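Local coordinates for minor fimbrium tip subunit Mfa3 (PDB 5NF4), which forms part of the tip of the minor fimbriae, filamentous pili that mediate biofilm formation and adhesion to host cells and other oral bacteria, at residues V85-S90 against T124-I129; L75-N80 against S133-F138. One frame throughout, in Å; residues are numbered along the deposited sequence.

Both contacts lay a short helix against the same sheet, whose neighbouring strands 71-78 and 84-91 supply one segment each, while helices 122-126 and 132-140 follow one another along the chain. In each, a methionine from the helical side reaches a phenylalanine of the strand. Contact 2 is the buried one: Leu75, Phe77 and Met135 meet through carbon and sulfur alone. Contact 1, at the next strand, is partly buried, and there a glutamate joins the methionine and the phenylalanine. The two are stitched together by backbone pairing of Val85 and Ala86 with Val76, and by Ile129 CG2 packing on Met135 CA at 3.5 Å.

Contact 1. Residues V85-S90 against T124-I129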
loop_
_atom_site.group_PDB
_atom_site.type_symbol
_atom_site.label_atom_id
_atom_site.label_comp_id
_atom_site.label_asym_id
_atom_site.label_seq_id
_atom_site.Cartn_x
_atom_site.Cartn_y
_atom_site.Cartn_z
ATOM N N VAL A 85 -18.203 -18.632 7.999
ATOM C CA VAL A 85 -18.671 -18.885 9.376
ATOM C C VAL A 85 -18.912 -17.625 10.212
ATOM O O VAL A 85 -19.463 -17.709 11.309
ATOM C CB VAL A 85 -17.699 -19.804 10.123
ATOM C CG1 VAL A 85 -17.636 -21.165 9.432
ATOM C CG2 VAL A 85 -16.321 -19.188 10.248
ATOM N N ALA A 86 -18.558 -16.454 9.694
ATOM C CA ALA A 86 -18.886 -15.200 10.377
ATOM C C ALA A 86 -18.567 -14.048 9.444
ATOM O O ALA A 86 -17.737 -14.195 8.572
ATOM C CB ALA A 86 -18.098 -15.038 11.682
ATOM N N GLU A 87 -19.230 -12.921 9.635
ATOM C CA GLU A 87 -18.846 -11.716 8.916
ATOM C C GLU A 87 -19.341 -10.522 9.686
ATOM O O GLU A 87 -20.267 -10.613 10.519
ATOM C CB GLU A 87 -19.375 -11.734 7.476
ATOM C CG GLU A 87 -20.851 -11.616 7.313
ATOM C CD GLU A 87 -21.298 -11.747 5.850
ATOM O OE1 GLU A 87 -20.431 -11.880 4.955
ATOM O OE2 GLU A 87 -22.518 -11.708 5.592
ATOM N N HIS A 88 -18.700 -9.388 9.453
ATOM C CA HIS A 88 -19.015 -8.188 10.190
ATOM C C HIS A 88 -18.697 -6.979 9.338
ATOM O O HIS A 88 -17.714 -6.987 8.616
ATOM C CB HIS A 88 -18.215 -8.106 11.492
ATOM C CG HIS A 88 -18.588 -6.938 12.330
ATOM N ND1 HIS A 88 -19.496 -7.030 13.364
ATOM C CD2 HIS A 88 -18.225 -5.639 12.261
ATOM C CE1 HIS A 88 -19.648 -5.842 13.915
ATOM N NE2 HIS A 88 -18.906 -4.975 13.249
ATOM N N PHE A 89 -19.523 -5.944 9.453
ATOM C CA PHE A 89 -19.229 -4.708 8.729
ATOM C C PHE A 89 -19.257 -3.514 9.683
ATOM O O PHE A 89 -20.175 -3.370 10.515
ATOM C CB PHE A 89 -20.213 -4.516 7.571
ATOM C CG PHE A 89 -19.947 -3.286 6.782
ATOM C CD1 PHE A 89 -18.936 -3.270 5.859
ATOM C CD2 PHE A 89 -20.702 -2.139 6.994
ATOM C CE1 PHE A 89 -18.675 -2.101 5.096
ATOM C CE2 PHE A 89 -20.455 -0.976 6.258
ATOM C CZ PHE A 89 -19.434 -0.961 5.329
ATOM N N SER A 90 -18.220 -2.678 9.612
ATOM C CA SER A 90 -18.161 -1.465 10.448
ATOM C C SER A 90 -18.035 -0.256 9.555
ATOM O O SER A 90 -17.413 -0.334 8.516
ATOM C CB SER A 90 -16.966 -1.485 11.401
ATOM O OG SER A 90 -16.830 -2.716 12.072
ATOM N N THR A 124 -22.302 -4.440 0.276
ATOM C CA THR A 124 -23.040 -5.118 -0.774
ATOM C C THR A 124 -22.214 -6.287 -1.345
ATOM O O THR A 124 -22.763 -7.347 -1.645
ATOM C CB THR A 124 -23.394 -4.108 -1.900
ATOM O OG1 THR A 124 -24.277 -3.105 -1.370
ATOM C CG2 THR A 124 -24.048 -4.803 -3.092
ATOM N N ALA A 125 -20.910 -6.070 -1.494
ATOM C CA ALA A 125 -19.990 -7.097 -2.039
ATOM C C ALA A 125 -19.984 -8.365 -1.183
ATOM O O ALA A 125 -19.760 -9.461 -1.685
ATOM C CB ALA A 125 -18.580 -6.564 -2.135
ATOM N N MET A 126 -20.172 -8.204 0.124
ATOM C CA MET A 126 -20.090 -9.333 1.019
ATOM C C MET A 126 -21.125 -10.400 0.656
ATOM O O MET A 126 -20.888 -11.601 0.849
ATOM C CB MET A 126 -20.279 -8.860 2.476
ATOM C CG MET A 126 -19.110 -8.044 2.996
ATOM S SD MET A 126 -19.493 -7.176 4.548
ATOM C CE MET A 126 -19.341 -8.593 5.612
ATOM N N ALA A 127 -22.271 -9.974 0.135
ATOM C CA ALA A 127 -23.322 -10.936 -0.168
ATOM C C ALA A 127 -22.951 -11.818 -1.366
ATOM O O ALA A 127 -23.460 -12.938 -1.490
ATOM C CB ALA A 127 -24.653 -10.226 -0.417
ATOM N N SER A 128 -22.069 -11.341 -2.243
ATOM C CA SER A 128 -21.644 -12.149 -3.378
ATOM C C SER A 128 -20.377 -12.945 -3.092
ATOM O O SER A 128 -19.855 -13.598 -3.994
ATOM C CB SER A 128 -21.431 -11.252 -4.611
ATOM O OG SER A 128 -22.704 -10.736 -4.995
ATOM N N ILE A 129 -19.891 -12.895 -1.851
ATOM C CA ILE A 129 -18.754 -13.708 -1.420
ATOM C C ILE A 129 -19.326 -14.849 -0.579
ATOM O O ILE A 129 -19.514 -14.719 0.631
ATOM C CB ILE A 129 -17.730 -12.914 -0.611
ATOM C CG1 ILE A 129 -17.133 -11.786 -1.485
ATOM C CG2 ILE A 129 -16.620 -13.835 -0.121
ATOM C CD1 ILE A 129 -16.251 -10.821 -0.734
#
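The ring of Phe89 is approached obliquely by the sulfur of Met126, a Met-aromatic contact between strand 84-91 and the short helix 122-126 that packs on its sheet. Met126 SD stands 5.3 Å from the centroid of the Phe89 ring, 62° off the ring normal, and is nearest the root of the side chain, 4.1 Å from Phe89 CB. The other flat group, the His88 ring, lies on the other side of the strand from Met126: its CB points away, Ser90 OG lies at its edge in the ring plane, and Phe102 of strand 99-106 stacks with it. His88 therefore takes part here through its backbone, its O lying 3.8 Å from Met126 CE.

Met126 is the buried residue that carries the contact. Its chain runs out extended through chi2 and then bends at the sulfur (chi3 77°), which swings the methyl along the strand to Glu87. There CE lies against the glutamate from CB out to OE1, its CH2 groups and its carboxylate alike. Glu87 comes from the opposite direction, with CG set between backbone N and carbonyl carbon (chi1 69°) and the rest extended. Its carboxylate finds its charge partner in Lys84 of the same strand, which makes a salt bridge to OE1 and also donates to Ile129 O; one lysine thus ties the strand to the chain at Ile129. A type I turn runs from Met126 to Ile129, in which Ile129 N donates to Met126 O at 3.2 Å. A classic beta bulge interrupts the strand pairing at the start of the segment, where Val85 and Ala86 share Val76 as their partner. The closest approach between the segments is 3.5 Å, from Glu87 OE1 to Met126 CE.

Contact 2. Residues L75-N80 against S133-F138; sequences LVFDSN and SDMNHF. With FMT (formic acid), chain C.
Met135 comes down from helix 132-140 onto Leu75 and Phe77 of strand 71-78, and each atom of its side chain as far as the sulfur finds a partner there. CB lies 3.6 Å from both CZ and CE1 of Phe77. Next along, CG makes the closest approach, 3.5 Å from Phe77 CE1. A turn at chi2 (77°) then brings SD against both strand residues, 3.7 Å from Phe77 CE1 and 3.9 Å from Leu75 CB, with both leucine methyls only slightly farther. A second bend, at chi3, turns CE away from both, toward Phe138. The Phe77 and Met135 side chains cross at about a right angle, with SD 4.8 Å from the ring centroid and 72° off its normal. Phe114 of the adjoining strand 109-117 and Ile129 also touch Met135.

At the strand's end, Asp78 OD1 accepts from Asn80 N in an Asx turn, while OD2 forms a salt bridge with Arg111. On the helix, His137 ND1 donates in the ring plane to O2 of a formic acid molecule, probably from the crystallisation liquor. The oblique approach of SD to the Phe77 ring makes this a Met-aromatic contact, buried where helix 132-140 packs on the sheet.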
loop_
_atom_site.group_PDB
_atom_site.type_symbol
_atom_site.label_atom_id
_atom_site.label_comp_id
_atom_site.label_asym_id
_atom_site.label_seq_id
_atom_site.Cartn_x
_atom_site.Cartn_y
_atom_site.Cartn_z
ATOM N N LEU A 75 -14.565 -10.969 7.022
ATOM C CA LEU A 75 -15.212 -12.204 6.574
ATOM C C LEU A 75 -14.347 -13.381 7.035
ATOM O O LEU A 75 -13.118 -13.392 6.867
ATOM C CB LEU A 75 -15.419 -12.211 5.057
ATOM C CG LEU A 75 -16.313 -11.108 4.490
ATOM C CD1 LEU A 75 -15.450 -9.932 4.060
ATOM C CD2 LEU A 75 -17.188 -11.617 3.315
ATOM N N VAL A 76 -15.011 -14.373 7.628
ATOM C CA VAL A 76 -14.342 -15.485 8.294
ATOM C C VAL A 76 -14.836 -16.790 7.685
ATOM O O VAL A 76 -16.053 -16.978 7.478
ATOM C CB VAL A 76 -14.613 -15.482 9.821
ATOM C CG1 VAL A 76 -13.650 -16.477 10.482
ATOM C CG2 VAL A 76 -14.466 -14.071 10.401
ATOM N N PHE A 77 -13.902 -17.652 7.328
ATOM C CA PHE A 77 -14.224 -18.909 6.674
ATOM C C PHE A 77 -13.578 -20.099 7.346
ATOM O O PHE A 77 -12.497 -19.993 7.904
ATOM C CB PHE A 77 -13.773 -18.885 5.203
ATOM C CG PHE A 77 -14.388 -17.775 4.418
ATOM C CD1 PHE A 77 -13.805 -16.508 4.454
ATOM C CD2 PHE A 77 -15.559 -17.953 3.702
ATOM C CE1 PHE A 77 -14.371 -15.457 3.811
ATOM C CE2 PHE A 77 -16.117 -16.857 2.999
ATOM C CZ PHE A 77 -15.516 -15.637 3.059
ATOM N N ASP A 78 -14.225 -21.251 7.264
ATOM C CA ASP A 78 -13.585 -22.477 7.750
ATOM C C ASP A 78 -12.365 -22.764 6.875
ATOM O O ASP A 78 -12.490 -22.786 5.652
ATOM C CB ASP A 78 -14.563 -23.634 7.694
ATOM C CG ASP A 78 -14.023 -24.890 8.362
ATOM O OD1 ASP A 78 -13.252 -25.620 7.714
ATOM O OD2 ASP A 78 -14.367 -25.143 9.534
ATOM N N SER A 79 -11.193 -22.956 7.481
ATOM C CA SER A 79 -9.955 -23.120 6.718
ATOM C C SER A 79 -9.975 -24.337 5.800
ATOM O O SER A 79 -9.326 -24.311 4.754
ATOM C CB SER A 79 -8.758 -23.211 7.666
ATOM O OG SER A 79 -8.712 -22.068 8.500
ATOM N N ASN A 80 -10.737 -25.361 6.184
ATOM C CA ASN A 80 -10.759 -26.627 5.466
ATOM C C ASN A 80 -11.922 -26.747 4.504
ATOM O O ASN A 80 -11.721 -27.133 3.352
ATOM C CB ASN A 80 -10.781 -27.786 6.464
ATOM C CG ASN A 80 -9.560 -27.779 7.349
ATOM O OD1 ASN A 80 -8.448 -27.616 6.854
ATOM N ND2 ASN A 80 -9.752 -27.921 8.658
ATOM N N SER A 133 -13.484 -19.613 -1.612
ATOM C CA SER A 133 -13.029 -19.525 -3.000
ATOM C C SER A 133 -13.395 -18.160 -3.586
ATOM O O SER A 133 -12.550 -17.481 -4.220
ATOM C CB SER A 133 -13.637 -20.665 -3.840
ATOM O OG SER A 133 -13.337 -20.472 -5.211
ATOM N N ASP A 134 -14.646 -17.739 -3.359
ATOM C CA ASP A 134 -15.093 -16.414 -3.775
ATOM C C ASP A 134 -14.267 -15.332 -3.107
ATOM O O ASP A 134 -13.941 -14.311 -3.703
ATOM C CB ASP A 134 -16.557 -16.173 -3.439
ATOM C CG ASP A 134 -17.501 -17.081 -4.202
ATOM O OD1 ASP A 134 -17.145 -17.561 -5.287
ATOM O OD2 ASP A 134 -18.613 -17.326 -3.691
ATOM N N MET A 135 -13.986 -15.540 -1.831
ATOM C CA MET A 135 -13.281 -14.544 -1.042
ATOM C C MET A 135 -11.869 -14.328 -1.596
ATOM O O MET A 135 -11.412 -13.182 -1.795
ATOM C CB MET A 135 -13.203 -14.972 0.440
ATOM C CG MET A 135 -12.482 -13.942 1.336
ATOM S SD MET A 135 -13.473 -12.537 1.732
ATOM C CE MET A 135 -12.586 -11.218 0.900
ATOM N N ASN A 136 -11.169 -15.418 -1.870
ATOM C CA ASN A 136 -9.855 -15.298 -2.486
ATOM C C ASN A 136 -9.888 -14.667 -3.892
ATOM O O ASN A 136 -9.015 -13.865 -4.212
ATOM C CB ASN A 136 -9.165 -16.637 -2.526
ATOM C CG ASN A 136 -8.591 -17.008 -1.150
ATOM O OD1 ASN A 136 -7.900 -16.203 -0.523
ATOM N ND2 ASN A 136 -8.904 -18.192 -0.671
ATOM N N HIS A 137 -10.879 -15.016 -4.707
ATOM C CA HIS A 137 -11.025 -14.344 -6.009
ATOM C C HIS A 137 -11.196 -12.845 -5.807
ATOM O O HIS A 137 -10.577 -12.036 -6.536
ATOM C CB HIS A 137 -12.208 -14.930 -6.809
ATOM C CG HIS A 137 -11.932 -16.274 -7.433
ATOM N ND1 HIS A 137 -10.780 -16.572 -8.133
ATOM C CD2 HIS A 137 -12.694 -17.395 -7.484
ATOM C CE1 HIS A 137 -10.838 -17.824 -8.566
ATOM N NE2 HIS A 137 -11.990 -18.345 -8.187
ATOM N N PHE A 138 -12.022 -12.448 -4.839
ATOM C CA PHE A 138 -12.274 -11.042 -4.574
ATOM C C PHE A 138 -10.986 -10.336 -4.168
ATOM O O PHE A 138 -10.691 -9.230 -4.653
ATOM C CB PHE A 138 -13.343 -10.885 -3.472
ATOM C CG PHE A 138 -13.755 -9.458 -3.198
ATOM C CD1 PHE A 138 -13.013 -8.660 -2.318
ATOM C CD2 PHE A 138 -14.854 -8.903 -3.841
ATOM C CE1 PHE A 138 -13.409 -7.342 -2.057
ATOM C CE2 PHE A 138 -15.235 -7.590 -3.613
ATOM C CZ PHE A 138 -14.520 -6.800 -2.727
HETATM C C FMT C . -7.641 -14.454 -9.799
HETATM O O1 FMT C . -7.863 -14.322 -10.995
HETATM O O2 FMT C . -8.534 -14.815 -9.036
#